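Local coordinates for agenet domain-containing protein (Arabidopsis thaliana, PDB 6IE4) that binds histone H3 tails carrying a methylated lysine, through a tandem pair of Agenet domains, at residues Ala102-Gly107 against Ser129-Arg134; Lys92-Gly97 against Phe135-Leu140. All coordinates share one frame; numbering follows the deposited sequence.

In the fold
Both contacts involve strand 131-136: interaction 1 uses its first part, at the surface facing the bound peptide, while interaction 2 takes its end and the turn after it, which meet the loop before strand 99-104. Interaction 1 is nested along the chain inside the loop closed by interaction 2, and their centres lie about 13 Å apart. They join where A102 packs against F135 and L140 and where F103 N probably donates a hydrogen bond to E139 O. None of the touching residues of interaction 1 is buried, and a methyl over an aromatic face is combined there with a water bridge; interaction 2, partly buried, sets an aliphatic core beside one lysine-to-carbonyl bond.

Interaction 1: residues Ala102-Gly107 against Ser129-Arg134; sequences AFYNDG and SKEQIR
Y104 meets I133 and E131 in a small surface contact between strand 99-104 and the start of strand 131-136, two strands not directly paired, on the peptide-binding side of the SH3-like sheet. It combines a CH-pi contact with a water bridge. With CG anti to the backbone N (chi1 -174°), the Y104 side chain extends toward strand 131-136 and crosses that of I133 at about a right angle. I133 CD1 lies over one face of the ring, 4.2 Å from its centroid and 27° off the normal; its nearest ring atom is CE1 of Y104, at 3.9 Å. F135 and W109 also pack on the tyrosine. Beyond the methyl, Y104 OH and E131 OE2 stand 4.2 Å apart, too far for a direct bond, and one water joins them: it lies 2.7 Å from Y104 OH and donates to E131 OE2. The other carboxylate oxygen, E131 OE1, accepts a hydrogen bond from S129 OG on its anti side, which would limit the turning of the carboxylate. K130 and E131 form a G1 bulge opposite F126. Y104 and S129 pack on the modified side chain of the bound peptide, while N105 and D106 bind its backbone and a basic side chain. The chemistry is consistent with a methyl-lysine pocket pairing an aromatic wall with a carboxylate that also has a serine and a water as partners.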
loop_
_atom_site.group_PDB
_atom_site.type_symbol
_atom_site.label_atom_id
_atom_site.label_comp_id
_atom_site.label_asym_id
_atom_site.label_seq_id
_atom_site.Cartn_x
_atom_site.Cartn_y
_atom_site.Cartn_z
ATOM N N ALA A 102 -6.479 -1.228 4.081
ATOM C CA ALA A 102 -7.457 -1.917 3.265
ATOM C C ALA A 102 -6.951 -1.959 1.835
ATOM O O ALA A 102 -6.274 -1.033 1.386
ATOM C CB ALA A 102 -8.820 -1.220 3.342
ATOM N N PHE A 103 -7.297 -3.037 1.116
ATOM C CA PHE A 103 -6.956 -3.164 -0.297
ATOM C C PHE A 103 -8.068 -2.526 -1.116
ATOM O O PHE A 103 -9.165 -3.079 -1.227
ATOM C CB PHE A 103 -6.773 -4.621 -0.707
ATOM C CG PHE A 103 -5.978 -4.802 -1.985
ATOM C CD1 PHE A 103 -4.640 -4.422 -2.056
ATOM C CD2 PHE A 103 -6.583 -5.291 -3.133
ATOM C CE1 PHE A 103 -3.912 -4.582 -3.217
ATOM C CE2 PHE A 103 -5.865 -5.449 -4.295
ATOM C CZ PHE A 103 -4.526 -5.089 -4.338
ATOM N N TYR A 104 -7.766 -1.391 -1.731
ATOM C CA TYR A 104 -8.750 -0.548 -2.384
ATOM C C TYR A 104 -8.059 0.163 -3.546
ATOM O O TYR A 104 -6.909 0.595 -3.414
ATOM C CB TYR A 104 -9.331 0.449 -1.377
ATOM C CG TYR A 104 -10.474 1.297 -1.885
ATOM C CD1 TYR A 104 -11.780 0.866 -1.767
ATOM C CD2 TYR A 104 -10.244 2.527 -2.472
ATOM C CE1 TYR A 104 -12.828 1.633 -2.227
ATOM C CE2 TYR A 104 -11.294 3.307 -2.938
ATOM C CZ TYR A 104 -12.583 2.852 -2.807
ATOM O OH TYR A 104 -13.646 3.602 -3.252
ATOM N N ASN A 105 -8.769 0.289 -4.673
ATOM C CA ASN A 105 -8.200 0.714 -5.949
ATOM C C ASN A 105 -6.868 0.018 -6.200
ATOM O O ASN A 105 -5.905 0.657 -6.645
ATOM C CB ASN A 105 -7.986 2.228 -6.000
ATOM C CG ASN A 105 -9.244 2.988 -5.784
ATOM O OD1 ASN A 105 -10.317 2.425 -5.853
ATOM N ND2 ASN A 105 -9.132 4.283 -5.563
ATOM N N ASP A 106 -6.805 -1.274 -5.876
ATOM C CA ASP A 106 -5.647 -2.125 -6.154
ATOM C C ASP A 106 -4.381 -1.635 -5.468
ATOM O O ASP A 106 -3.289 -1.702 -6.025
ATOM C CB ASP A 106 -5.429 -2.266 -7.658
ATOM C CG ASP A 106 -6.631 -2.840 -8.346
ATOM O OD1 ASP A 106 -6.894 -4.050 -8.114
ATOM O OD2 ASP A 106 -7.314 -2.080 -9.078
ATOM N N GLY A 107 -4.527 -1.228 -4.214
ATOM C CA GLY A 107 -3.490 -0.608 -3.409
ATOM C C GLY A 107 -3.857 -0.697 -1.933
ATOM O O GLY A 107 -5.031 -0.872 -1.595
ATOM N N SER A 129 -9.128 11.238 3.198
ATOM C CA SER A 129 -10.176 11.382 2.202
ATOM C C SER A 129 -11.570 11.479 2.809
ATOM O O SER A 129 -12.551 11.466 2.065
ATOM C CB SER A 129 -10.116 10.226 1.211
ATOM O OG SER A 129 -10.371 8.999 1.846
ATOM N N LYS A 130 -11.676 11.604 4.139
ATOM C CA LYS A 130 -12.962 11.687 4.835
ATOM C C LYS A 130 -13.875 10.521 4.445
ATOM O O LYS A 130 -15.098 10.630 4.457
ATOM C CB LYS A 130 -13.651 13.039 4.578
ATOM C CG LYS A 130 -13.159 14.262 5.410
ATOM C CD LYS A 130 -11.728 14.759 5.021
ATOM C CE LYS A 130 -11.337 16.082 5.760
ATOM N NZ LYS A 130 -9.846 16.312 5.970
ATOM N N GLU A 131 -13.293 9.386 4.091
ATOM C CA GLU A 131 -14.053 8.253 3.585
ATOM C C GLU A 131 -14.338 7.214 4.672
ATOM O O GLU A 131 -13.563 7.015 5.620
ATOM C CB GLU A 131 -13.289 7.592 2.442
ATOM C CG GLU A 131 -13.702 8.030 1.071
ATOM C CD GLU A 131 -12.739 7.561 -0.009
ATOM O OE1 GLU A 131 -11.527 7.436 0.255
ATOM O OE2 GLU A 131 -13.218 7.214 -1.103
ATOM N N GLN A 132 -15.426 6.474 4.464
ATOM C CA GLN A 132 -15.901 5.504 5.443
ATOM C C GLN A 132 -16.438 4.354 4.621
ATOM O O GLN A 132 -17.508 4.490 4.019
ATOM C CB GLN A 132 -16.986 6.102 6.334
ATOM C CG GLN A 132 -17.614 5.155 7.367
ATOM C CD GLN A 132 -16.774 5.013 8.620
ATOM O OE1 GLN A 132 -16.369 6.014 9.220
ATOM N NE2 GLN A 132 -16.488 3.772 9.012
ATOM N N ILE A 133 -15.706 3.238 4.608
ATOM C CA ILE A 133 -15.925 2.127 3.687
ATOM C C ILE A 133 -15.880 0.812 4.456
ATOM O O ILE A 133 -15.069 0.650 5.375
ATOM C CB ILE A 133 -14.875 2.142 2.557
ATOM C CG1 ILE A 133 -14.767 3.560 1.971
ATOM C CG2 ILE A 133 -15.183 1.057 1.494
ATOM C CD1 ILE A 133 -13.737 3.712 0.889
ATOM N N ARG A 134 -16.820 -0.086 4.135
ATOM C CA ARG A 134 -16.856 -1.461 4.641
ATOM C C ARG A 134 -15.905 -2.394 3.899
ATOM O O ARG A 134 -15.691 -2.245 2.691
ATOM C CB ARG A 134 -18.274 -2.013 4.563
ATOM C CG ARG A 134 -19.122 -1.580 5.735
ATOM C CD ARG A 134 -20.576 -1.964 5.558
ATOM N NE ARG A 134 -21.453 -1.363 6.559
ATOM C CZ ARG A 134 -22.665 -1.830 6.836
ATOM N NH1 ARG A 134 -23.423 -1.229 7.749
ATOM N NH2 ARG A 134 -23.129 -2.882 6.159
HETATM O O HOH W 1 -12.921 6.222 -3.341
#

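Interaction 2: residues Lys92-Gly97 against Phe135-Leu140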
loop_
_atom_site.group_PDB
_atom_site.type_symbol
_atom_site.label_atom_id
_atom_site.label_comp_id
_atom_site.label_asym_id
_atom_site.label_seq_id
_atom_site.Cartn_x
_atom_site.Cartn_y
_atom_site.Cartn_z
ATOM N N LYS A 92 -5.449 -13.253 14.475
ATOM C CA LYS A 92 -5.965 -12.592 15.661
ATOM C C LYS A 92 -7.144 -11.696 15.287
ATOM O O LYS A 92 -7.414 -11.428 14.118
ATOM C CB LYS A 92 -4.852 -11.814 16.379
ATOM C CG LYS A 92 -4.799 -10.307 16.117
ATOM C CD LYS A 92 -3.590 -9.618 16.813
ATOM C CE LYS A 92 -3.355 -8.169 16.276
ATOM N NZ LYS A 92 -3.773 -7.044 17.201
ATOM N N LYS A 93 -7.887 -11.283 16.302
ATOM C CA LYS A 93 -9.098 -10.511 16.088
ATOM C C LYS A 93 -8.744 -9.085 15.693
ATOM O O LYS A 93 -7.691 -8.560 16.068
ATOM C CB LYS A 93 -9.954 -10.519 17.357
ATOM C CG LYS A 93 -11.436 -10.333 17.121
ATOM C CD LYS A 93 -12.051 -9.279 18.046
ATOM C CE LYS A 93 -13.409 -8.797 17.508
ATOM N NZ LYS A 93 -13.764 -7.435 18.042
ATOM N N ILE A 94 -9.628 -8.461 14.916
ATOM C CA ILE A 94 -9.524 -7.043 14.582
ATOM C C ILE A 94 -10.563 -6.285 15.396
ATOM O O ILE A 94 -11.715 -6.717 15.490
ATOM C CB ILE A 94 -9.691 -6.811 13.074
ATOM C CG1 ILE A 94 -8.621 -7.616 12.356
ATOM C CG2 ILE A 94 -9.604 -5.337 12.738
ATOM C CD1 ILE A 94 -8.277 -7.091 11.019
ATOM N N VAL A 95 -10.143 -5.186 16.017
ATOM C CA VAL A 95 -10.934 -4.488 17.021
ATOM C C VAL A 95 -11.117 -3.027 16.628
ATOM O O VAL A 95 -10.340 -2.461 15.858
ATOM C CB VAL A 95 -10.272 -4.609 18.409
ATOM C CG1 VAL A 95 -9.912 -6.044 18.655
ATOM C CG2 VAL A 95 -9.015 -3.735 18.484
ATOM N N VAL A 96 -12.165 -2.412 17.165
ATOM C CA VAL A 96 -12.370 -0.981 16.979
ATOM C C VAL A 96 -11.125 -0.206 17.380
ATOM O O VAL A 96 -10.685 -0.272 18.531
ATOM C CB VAL A 96 -13.599 -0.484 17.753
ATOM C CG1 VAL A 96 -13.738 1.020 17.621
ATOM C CG2 VAL A 96 -14.828 -1.171 17.225
ATOM N N GLY A 97 -10.585 0.581 16.448
ATOM C CA GLY A 97 -9.470 1.445 16.708
ATOM C C GLY A 97 -8.149 0.919 16.212
ATOM O O GLY A 97 -7.171 1.665 16.209
ATOM N N PHE A 135 -15.297 -3.331 4.639
ATOM C CA PHE A 135 -14.433 -4.346 4.049
ATOM C C PHE A 135 -14.601 -5.681 4.758
ATOM O O PHE A 135 -14.939 -5.744 5.943
ATOM C CB PHE A 135 -12.943 -3.956 4.110
ATOM C CG PHE A 135 -12.612 -2.705 3.362
ATOM C CD1 PHE A 135 -12.322 -2.747 2.004
ATOM C CD2 PHE A 135 -12.611 -1.483 4.007
ATOM C CE1 PHE A 135 -12.029 -1.600 1.309
ATOM C CE2 PHE A 135 -12.318 -0.325 3.317
ATOM C CZ PHE A 135 -12.013 -0.383 1.970
ATOM N N ARG A 136 -14.282 -6.744 4.027
ATOM C CA ARG A 136 -14.169 -8.075 4.593
ATOM C C ARG A 136 -12.781 -8.243 5.194
ATOM O O ARG A 136 -11.836 -7.525 4.835
ATOM C CB ARG A 136 -14.408 -9.136 3.526
ATOM C CG ARG A 136 -15.775 -9.084 2.911
ATOM C CD ARG A 136 -15.905 -10.178 1.896
ATOM N NE ARG A 136 -14.849 -10.063 0.897
ATOM C CZ ARG A 136 -14.885 -9.206 -0.119
ATOM N NH1 ARG A 136 -15.912 -8.368 -0.246
ATOM N NH2 ARG A 136 -13.883 -9.162 -0.982
ATOM N N LYS A 137 -12.665 -9.189 6.138
ATOM C CA LYS A 137 -11.407 -9.346 6.863
ATOM C C LYS A 137 -10.254 -9.590 5.909
ATOM O O LYS A 137 -9.153 -9.074 6.112
ATOM C CB LYS A 137 -11.486 -10.481 7.890
ATOM C CG LYS A 137 -10.203 -10.568 8.735
ATOM C CD LYS A 137 -10.183 -11.683 9.760
ATOM C CE LYS A 137 -9.143 -11.362 10.858
ATOM N NZ LYS A 137 -8.566 -12.578 11.540
ATOM N N ASP A 138 -10.498 -10.334 4.847
ATOM C CA ASP A 138 -9.428 -10.682 3.937
ATOM C C ASP A 138 -9.060 -9.520 3.019
ATOM O O ASP A 138 -8.196 -9.683 2.160
ATOM C CB ASP A 138 -9.845 -11.887 3.106
ATOM C CG ASP A 138 -10.866 -11.529 2.086
ATOM O OD1 ASP A 138 -11.890 -10.910 2.455
ATOM O OD2 ASP A 138 -10.671 -11.913 0.912
ATOM N N GLU A 139 -9.661 -8.344 3.204
ATOM C CA GLU A 139 -9.282 -7.158 2.455
ATOM C C GLU A 139 -8.453 -6.219 3.306
ATOM O O GLU A 139 -7.997 -5.186 2.811
ATOM C CB GLU A 139 -10.519 -6.404 1.951
ATOM C CG GLU A 139 -11.604 -7.258 1.322
ATOM C CD GLU A 139 -12.716 -6.419 0.683
ATOM O OE1 GLU A 139 -12.459 -5.846 -0.401
ATOM O OE2 GLU A 139 -13.837 -6.336 1.253
ATOM N N LEU A 140 -8.213 -6.581 4.558
ATOM C CA LEU A 140 -7.418 -5.780 5.463
ATOM C C LEU A 140 -6.113 -6.462 5.797
ATOM O O LEU A 140 -5.981 -7.686 5.752
ATOM C CB LEU A 140 -8.157 -5.488 6.772
ATOM C CG LEU A 140 -9.570 -4.953 6.603
ATOM C CD1 LEU A 140 -10.109 -4.619 7.947
ATOM C CD2 LEU A 140 -9.556 -3.736 5.712
#
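K137, in the 3-10 turn after strand 131-136, reaches across to the loop at K92 and I94. Its CG is anti to the backbone N (chi1 -175°). The extended chain beyond CG carries NZ from the turn to the carbonyl of K92, between backbones whose closest CA atoms, in I94 and K137, are 8.3 Å apart. K137 NZ gives a 3.0 Å hydrogen bond to K92 O. The C=O...N angle is 144°, and the donor is tilted 35° from the carbonyl plane. On the way the lysine crosses I94 at a slant, with K137 CE 4.1 Å from I94 CG1. The isoleucine places CG1 beside its backbone N, and CD1 at the end of that branch comes within 4.3 Å of L140 CD1. F122, V113 and F142 pack around I94. With an alanine here instead of K137, K92 O would probably lose this donor, and I94 CG1 the CE methylene that now lies against it. The turn itself is tied internally: E139 OE2 accepts R136 N in a nearly straight bond of 2.8 Å. R136 NE gives D138 OD1 a weak hydrogen bond within a salt bridge, while E139 OE2 lies over the guanidinium face and pairs with it by charge alone. K92 NZ turns to a salt bridge with E98 instead. A lysine whose last methylene touches an isoleucine while its amino end takes a backbone carbonyl thus joins loop to turn by apolar packing and one hydrogen bond that the lysine's charge probably strengthens.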